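PDB 7ADK: lipoprotein from Mycoplasma mycoides subsp. capri, which probably acts as a serine-type protease of the PA clan, apparently directed against host immunoglobulins as in the mycoplasma MIB-MIP system. Local coordinates for residues E422-L432 / F443-G454. Numbering follows the deposited sequence.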
ATOM      1  N   GLU B 422     -16.856   6.304  14.514  1.00 67.25           N
ATOM      2  CA  GLU B 422     -16.023   5.542  15.442  1.00 67.25           C
ATOM      3  C   GLU B 422     -15.639   4.226  14.746  1.00 67.25           C
ATOM      4  O   GLU B 422     -16.503   3.584  14.146  1.00 67.25           O
ATOM      5  CB  GLU B 422     -16.764   5.295  16.757  1.00 67.25           C
ATOM      6  CG  GLU B 422     -15.948   4.454  17.761  1.00 67.25           C
ATOM      7  CD  GLU B 422     -14.549   5.003  18.034  1.00 67.25           C
ATOM      8  OE1 GLU B 422     -14.442   6.211  18.309  1.00 67.25           O
ATOM      9  OE2 GLU B 422     -13.566   4.230  17.915  1.00 67.25           O
ATOM     10  N   SER B 423     -14.373   3.811  14.768  1.00 57.55           N
ATOM     11  CA  SER B 423     -13.972   2.521  14.209  1.00 57.55           C
ATOM     12  C   SER B 423     -12.840   1.866  14.991  1.00 57.55           C
ATOM     13  O   SER B 423     -11.876   2.508  15.414  1.00 57.55           O
ATOM     14  CB  SER B 423     -13.624   2.659  12.733  1.00 57.55           C
ATOM     15  OG  SER B 423     -13.219   1.405  12.227  1.00 57.55           O
ATOM     16  N   GLY B 424     -12.946   0.555  15.163  1.00 54.23           N
ATOM     17  CA  GLY B 424     -12.068  -0.226  16.028  1.00 54.23           C
ATOM     18  C   GLY B 424     -12.001  -1.676  15.592  1.00 54.23           C
ATOM     19  O   GLY B 424     -12.080  -1.979  14.396  1.00 54.23           O
ATOM     20  N   THR B 425     -11.776  -2.599  16.516  1.00 52.11           N
ATOM     21  CA  THR B 425     -11.751  -4.015  16.178  1.00 52.11           C
ATOM     22  C   THR B 425     -12.389  -4.859  17.282  1.00 52.11           C
ATOM     23  O   THR B 425     -12.449  -4.456  18.449  1.00 52.11           O
ATOM     24  CB  THR B 425     -10.317  -4.462  15.879  1.00 52.11           C
ATOM     25  OG1 THR B 425      -9.791  -3.669  14.846  1.00 52.11           O
ATOM     26  CG2 THR B 425     -10.225  -5.898  15.376  1.00 52.11           C
ATOM     27  N   MET B 426     -12.907  -6.019  16.912  1.00 55.15           N
ATOM     28  CA  MET B 426     -13.510  -6.993  17.812  1.00 55.15           C
ATOM     29  C   MET B 426     -13.095  -8.418  17.459  1.00 55.15           C
ATOM     30  O   MET B 426     -12.654  -8.700  16.350  1.00 55.15           O
ATOM     31  CB  MET B 426     -15.045  -6.963  17.781  1.00 55.15           C
ATOM     32  CG  MET B 426     -15.684  -5.591  17.765  1.00 55.15           C
ATOM     33  SD  MET B 426     -17.397  -5.533  18.321  1.00 55.15           S
ATOM     34  CE  MET B 426     -18.295  -6.235  16.903  1.00 55.15           C
ATOM     35  N   TRP B 427     -13.298  -9.333  18.388  1.00 52.94           N
ATOM     36  CA  TRP B 427     -13.357 -10.757  18.110  1.00 52.94           C
ATOM     37  C   TRP B 427     -14.661 -11.352  18.593  1.00 52.94           C
ATOM     38  O   TRP B 427     -15.260 -10.894  19.568  1.00 52.94           O
ATOM     39  CB  TRP B 427     -12.176 -11.484  18.741  1.00 52.94           C
ATOM     40  CG  TRP B 427     -12.142 -11.451  20.233  1.00 52.94           C
ATOM     41  CD1 TRP B 427     -12.593 -12.429  21.046  1.00 52.94           C
ATOM     42  CD2 TRP B 427     -11.669 -10.387  21.107  1.00 52.94           C
ATOM     43  NE1 TRP B 427     -12.458 -12.046  22.354  1.00 52.94           N
ATOM     44  CE2 TRP B 427     -11.880 -10.803  22.458  1.00 52.94           C
ATOM     45  CE3 TRP B 427     -11.083  -9.133  20.899  1.00 52.94           C
ATOM     46  CZ2 TRP B 427     -11.556 -10.020  23.560  1.00 52.94           C
ATOM     47  CZ3 TRP B 427     -10.729  -8.345  22.005  1.00 52.94           C
ATOM     48  CH2 TRP B 427     -10.962  -8.779  23.327  1.00 52.94           C
ATOM     49  N   ILE B 428     -15.130 -12.364  17.891  1.00 55.59           N
ATOM     50  CA  ILE B 428     -16.241 -13.201  18.320  1.00 55.59           C
ATOM     51  C   ILE B 428     -15.769 -14.024  19.531  1.00 55.59           C
ATOM     52  O   ILE B 428     -14.756 -14.720  19.453  1.00 55.59           O
ATOM     53  CB  ILE B 428     -16.734 -14.019  17.107  1.00 55.59           C
ATOM     54  CG1 ILE B 428     -18.188 -14.469  17.264  1.00 55.59           C
ATOM     55  CG2 ILE B 428     -15.833 -15.202  16.719  1.00 55.59           C
ATOM     56  CD1 ILE B 428     -18.781 -14.825  15.892  1.00 55.59           C
ATOM     57  N   MET B 429     -16.471 -13.939  20.664  1.00 64.77           N
ATOM     58  CA  MET B 429     -16.128 -14.725  21.844  1.00 64.77           C
ATOM     59  C   MET B 429     -17.197 -15.741  22.221  1.00 64.77           C
ATOM     60  O   MET B 429     -16.862 -16.844  22.634  1.00 64.77           O
ATOM     61  CB  MET B 429     -15.718 -13.820  23.004  1.00 64.77           C
ATOM     62  CG  MET B 429     -16.848 -13.104  23.741  1.00 64.77           C
ATOM     63  SD  MET B 429     -16.415 -12.603  25.422  1.00 64.77           S
ATOM     64  CE  MET B 429     -15.362 -11.210  25.046  1.00 64.77           C
ATOM     65  N   ASP B 430     -18.479 -15.432  22.049  1.00 64.27           N
ATOM     66  CA  ASP B 430     -19.563 -16.248  22.588  1.00 64.27           C
ATOM     67  C   ASP B 430     -20.863 -16.104  21.779  1.00 64.27           C
ATOM     68  O   ASP B 430     -21.028 -15.172  20.991  1.00 64.27           O
ATOM     69  CB  ASP B 430     -19.742 -15.880  24.070  1.00 64.27           C
ATOM     70  CG  ASP B 430     -20.581 -16.851  24.885  1.00 64.27           C
ATOM     71  OD1 ASP B 430     -20.744 -18.004  24.467  1.00 64.27           O
ATOM     72  OD2 ASP B 430     -21.085 -16.461  25.960  1.00 64.27           O
ATOM     73  N   TYR B 431     -21.801 -17.024  21.989  1.00 68.15           N
ATOM     74  CA  TYR B 431     -23.190 -16.907  21.557  1.00 68.15           C
ATOM     75  C   TYR B 431     -24.154 -17.535  22.568  1.00 68.15           C
ATOM     76  O   TYR B 431     -23.868 -18.568  23.161  1.00 68.15           O
ATOM     77  CB  TYR B 431     -23.391 -17.479  20.151  1.00 68.15           C
ATOM     78  CG  TYR B 431     -22.986 -18.920  19.908  1.00 68.15           C
ATOM     79  CD1 TYR B 431     -23.825 -19.983  20.283  1.00 68.15           C
ATOM     80  CD2 TYR B 431     -21.787 -19.185  19.228  1.00 68.15           C
ATOM     81  CE1 TYR B 431     -23.477 -21.302  19.954  1.00 68.15           C
ATOM     82  CE2 TYR B 431     -21.426 -20.500  18.907  1.00 68.15           C
ATOM     83  CZ  TYR B 431     -22.277 -21.559  19.262  1.00 68.15           C
ATOM     84  OH  TYR B 431     -21.912 -22.825  18.963  1.00 68.15           O
ATOM     85  N   LEU B 432     -25.321 -16.921  22.729  1.00 74.89           N
ATOM     86  CA  LEU B 432     -26.399 -17.436  23.565  1.00 74.89           C
ATOM     87  C   LEU B 432     -26.965 -18.690  22.903  1.00 74.89           C
ATOM     88  O   LEU B 432     -27.202 -18.686  21.700  1.00 74.89           O
ATOM     89  CB  LEU B 432     -27.436 -16.318  23.729  1.00 74.89           C
ATOM     90  CG  LEU B 432     -28.670 -16.653  24.566  1.00 74.89           C
ATOM     91  CD1 LEU B 432     -28.343 -16.899  26.028  1.00 74.89           C
ATOM     92  CD2 LEU B 432     -29.639 -15.490  24.498  1.00 74.89           C
ATOM     93  N   PHE B 443     -24.973 -13.049  19.258  1.00 62.54           N
ATOM     94  CA  PHE B 443     -23.519 -13.184  19.383  1.00 62.54           C
ATOM     95  C   PHE B 443     -22.913 -12.074  20.234  1.00 62.54           C
ATOM     96  O   PHE B 443     -23.412 -10.955  20.240  1.00 62.54           O
ATOM     97  CB  PHE B 443     -22.873 -13.178  17.998  1.00 62.54           C
ATOM     98  CG  PHE B 443     -23.088 -14.444  17.204  1.00 62.54           C
ATOM     99  CD1 PHE B 443     -24.285 -14.656  16.511  1.00 62.54           C
ATOM    100  CD2 PHE B 443     -22.084 -15.415  17.166  1.00 62.54           C
ATOM    101  CE1 PHE B 443     -24.463 -15.813  15.748  1.00 62.54           C
ATOM    102  CE2 PHE B 443     -22.255 -16.574  16.398  1.00 62.54           C
ATOM    103  CZ  PHE B 443     -23.440 -16.764  15.683  1.00 62.54           C
ATOM    104  N   TYR B 444     -21.817 -12.388  20.925  1.00 61.56           N
ATOM    105  CA  TYR B 444     -21.089 -11.506  21.825  1.00 61.56           C
ATOM    106  C   TYR B 444     -19.652 -11.358  21.365  1.00 61.56           C
ATOM    107  O   TYR B 444     -18.980 -12.335  21.019  1.00 61.56           O
ATOM    108  CB  TYR B 444     -21.167 -11.999  23.268  1.00 61.56           C
ATOM    109  CG  TYR B 444     -22.579 -12.203  23.743  1.00 61.56           C
ATOM    110  CD1 TYR B 444     -23.255 -13.384  23.414  1.00 61.56           C
ATOM    111  CD2 TYR B 444     -23.251 -11.176  24.418  1.00 61.56           C
ATOM    112  CE1 TYR B 444     -24.627 -13.502  23.670  1.00 61.56           C
ATOM    113  CE2 TYR B 444     -24.614 -11.319  24.712  1.00 61.56           C
ATOM    114  CZ  TYR B 444     -25.317 -12.454  24.294  1.00 61.56           C
ATOM    115  OH  TYR B 444     -26.661 -12.502  24.434  1.00 61.56           O
ATOM    116  N   PHE B 445     -19.207 -10.110  21.298  1.00 51.80           N
ATOM    117  CA  PHE B 445     -17.930  -9.702  20.740  1.00 51.80           C
ATOM    118  C   PHE B 445     -17.085  -8.966  21.795  1.00 51.80           C
ATOM    119  O   PHE B 445     -17.557  -8.022  22.402  1.00 51.80           O
ATOM    120  CB  PHE B 445     -18.183  -8.814  19.524  1.00 51.80           C
ATOM    121  CG  PHE B 445     -18.825  -9.503  18.321  1.00 51.80           C
ATOM    122  CD1 PHE B 445     -20.217  -9.683  18.223  1.00 51.80           C
ATOM    123  CD2 PHE B 445     -18.002  -9.930  17.262  1.00 51.80           C
ATOM    124  CE1 PHE B 445     -20.772 -10.316  17.097  1.00 51.80           C
ATOM    125  CE2 PHE B 445     -18.554 -10.537  16.122  1.00 51.80           C
ATOM    126  CZ  PHE B 445     -19.937 -10.737  16.042  1.00 51.80           C
ATOM    127  N   GLY B 446     -15.847  -9.407  22.020  1.00 54.14           N
ATOM    128  CA  GLY B 446     -14.886  -8.724  22.860  1.00 54.14           C
ATOM    129  C   GLY B 446     -14.244  -7.576  22.112  1.00 54.14           C
ATOM    130  O   GLY B 446     -13.881  -7.688  20.950  1.00 54.14           O
ATOM    131  N   THR B 447     -14.119  -6.429  22.749  1.00 55.47           N
ATOM    132  CA  THR B 447     -13.538  -5.210  22.187  1.00 55.47           C
ATOM    133  C   THR B 447     -12.966  -4.387  23.337  1.00 55.47           C
ATOM    134  O   THR B 447     -12.843  -4.904  24.453  1.00 55.47           O
ATOM    135  CB  THR B 447     -14.591  -4.458  21.334  1.00 55.47           C
ATOM    136  OG1 THR B 447     -13.965  -3.435  20.617  1.00 55.47           O
ATOM    137  CG2 THR B 447     -15.740  -3.845  22.131  1.00 55.47           C
ATOM    138  N   ASN B 448     -12.659  -3.114  23.130  1.00 58.43           N
ATOM    139  CA  ASN B 448     -12.302  -2.197  24.206  1.00 58.43           C
ATOM    140  C   ASN B 448     -13.294  -1.045  24.396  1.00 58.43           C
ATOM    141  O   ASN B 448     -14.085  -0.705  23.528  1.00 58.43           O
ATOM    142  CB  ASN B 448     -10.849  -1.780  24.089  1.00 58.43           C
ATOM    143  CG  ASN B 448     -10.585  -0.916  22.908  1.00 58.43           C
ATOM    144  OD1 ASN B 448     -10.971  -1.198  21.795  1.00 58.43           O
ATOM    145  ND2 ASN B 448      -9.940   0.186  23.125  1.00 58.43           N
ATOM    146  N   SER B 449     -13.306  -0.483  25.594  1.00 61.33           N
ATOM    147  CA  SER B 449     -14.333   0.444  26.085  1.00 61.33           C
ATOM    148  C   SER B 449     -14.389   1.784  25.344  1.00 61.33           C
ATOM    149  O   SER B 449     -15.474   2.257  25.017  1.00 61.33           O
ATOM    150  CB  SER B 449     -14.153   0.676  27.582  1.00 61.33           C
ATOM    151  OG  SER B 449     -15.301   1.230  28.131  1.00 61.33           O
ATOM    152  N   HIS B 450     -13.255   2.367  24.956  1.00 61.26           N
ATOM    153  CA  HIS B 450     -13.301   3.560  24.108  1.00 61.26           C
ATOM    154  C   HIS B 450     -13.767   3.304  22.663  1.00 61.26           C
ATOM    155  O   HIS B 450     -14.095   4.258  21.959  1.00 61.26           O
ATOM    156  CB  HIS B 450     -11.991   4.335  24.157  1.00 61.26           C
ATOM    157  CG  HIS B 450     -10.904   3.840  23.257  1.00 61.26           C
ATOM    158  ND1 HIS B 450      -9.823   3.096  23.630  1.00 61.26           N
ATOM    159  CD2 HIS B 450     -10.703   4.203  21.956  1.00 61.26           C
ATOM    160  CE1 HIS B 450      -8.979   3.026  22.597  1.00 61.26           C
ATOM    161  NE2 HIS B 450      -9.487   3.661  21.534  1.00 61.26           N
ATOM    162  N   VAL B 451     -13.831   2.046  22.212  1.00 60.71           N
ATOM    163  CA  VAL B 451     -14.454   1.669  20.935  1.00 60.71           C
ATOM    164  C   VAL B 451     -15.937   1.407  21.131  1.00 60.71           C
ATOM    165  O   VAL B 451     -16.755   1.925  20.380  1.00 60.71           O
ATOM    166  CB  VAL B 451     -13.719   0.489  20.264  1.00 60.71           C
ATOM    167  CG1 VAL B 451     -14.448  -0.072  19.045  1.00 60.71           C
ATOM    168  CG2 VAL B 451     -12.320   0.909  19.831  1.00 60.71           C
ATOM    169  N   ALA B 452     -16.308   0.665  22.170  1.00 61.34           N
ATOM    170  CA  ALA B 452     -17.696   0.340  22.460  1.00 61.34           C
ATOM    171  C   ALA B 452     -18.564   1.568  22.807  1.00 61.34           C
ATOM    172  O   ALA B 452     -19.762   1.555  22.549  1.00 61.34           O
ATOM    173  CB  ALA B 452     -17.723  -0.693  23.578  1.00 61.34           C
ATOM    174  N   LYS B 453     -17.998   2.662  23.342  1.00 64.84           N
ATOM    175  CA  LYS B 453     -18.705   3.940  23.547  1.00 64.84           C
ATOM    176  C   LYS B 453     -19.107   4.674  22.257  1.00 64.84           C
ATOM    177  O   LYS B 453     -19.872   5.626  22.324  1.00 64.84           O
ATOM    178  CB  LYS B 453     -18.001   4.837  24.579  1.00 64.84           C
ATOM    179  CG  LYS B 453     -16.847   5.734  24.111  1.00 64.84           C
ATOM    180  CD  LYS B 453     -16.455   6.718  25.231  1.00 64.84           C
ATOM    181  CE  LYS B 453     -15.415   7.760  24.796  1.00 64.84           C
ATOM    182  NZ  LYS B 453     -15.285   8.872  25.767  1.00 64.84           N
ATOM    183  N   GLY B 454     -18.655   4.219  21.090  1.00 66.60           N
ATOM    184  CA  GLY B 454     -19.167   4.669  19.802  1.00 66.60           C
ATOM    185  C   GLY B 454     -20.598   4.218  19.518  1.00 66.60           C
ATOM    186  O   GLY B 454     -21.253   4.765  18.635  1.00 66.60           O
TER
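Tyr444, which buries the most surface in this contact, meets strand 427-432 through both backbone and ring. Its carbonyl oxygen accepts Met429 N at 3.0 Å and more weakly Asp430 N; its own N donates to Asp430 O at 2.9 Å. Two consecutive residues thus face Tyr444, and the register slips by one: a classic beta bulge. The ring, with CG anti to its carbonyl carbon (chi1 -55°), turns its edge to the opposing backbone, CE1 lying 3.6 Å from Leu432 N. Beyond it, the hydroxyl is hydrogen-bonded to Glu544.

Gly446 pairs with Trp427 by two reciprocal backbone hydrogen bonds, Gly446 N to Trp427 O and Trp427 N to Gly446 O. Trp427 CG sits between its backbone N and carbonyl carbon (chi1 65°), bringing the indole face over the glycine; Gly446 CA stands 3.7 Å from the centroid of the six-membered ring, 16° off its normal, a CH-pi contact. The bent chain of Met429 also brings its CE against Gly446 CA.

On the opposite face, Phe445 takes an oblique Met-aromatic contact, Met426 SD lying 5.1 Å from its ring centroid, while its CE2 approaches Ile428 CB. Past the strand pairing, Thr447 OG1 donates to Thr425 O at 2.8 Å, and Val451 CG1 rests on Gly424 CA at 3.8 Å.

The segments form an antiparallel, bulged beta hairpin whose second strand runs into helix 449-452. There His450 ND1 is hydrogen-bonded to Asp539 OD2, consistent with the His-Asp pair of a chymotrypsin-like, PA-clan catalytic triad.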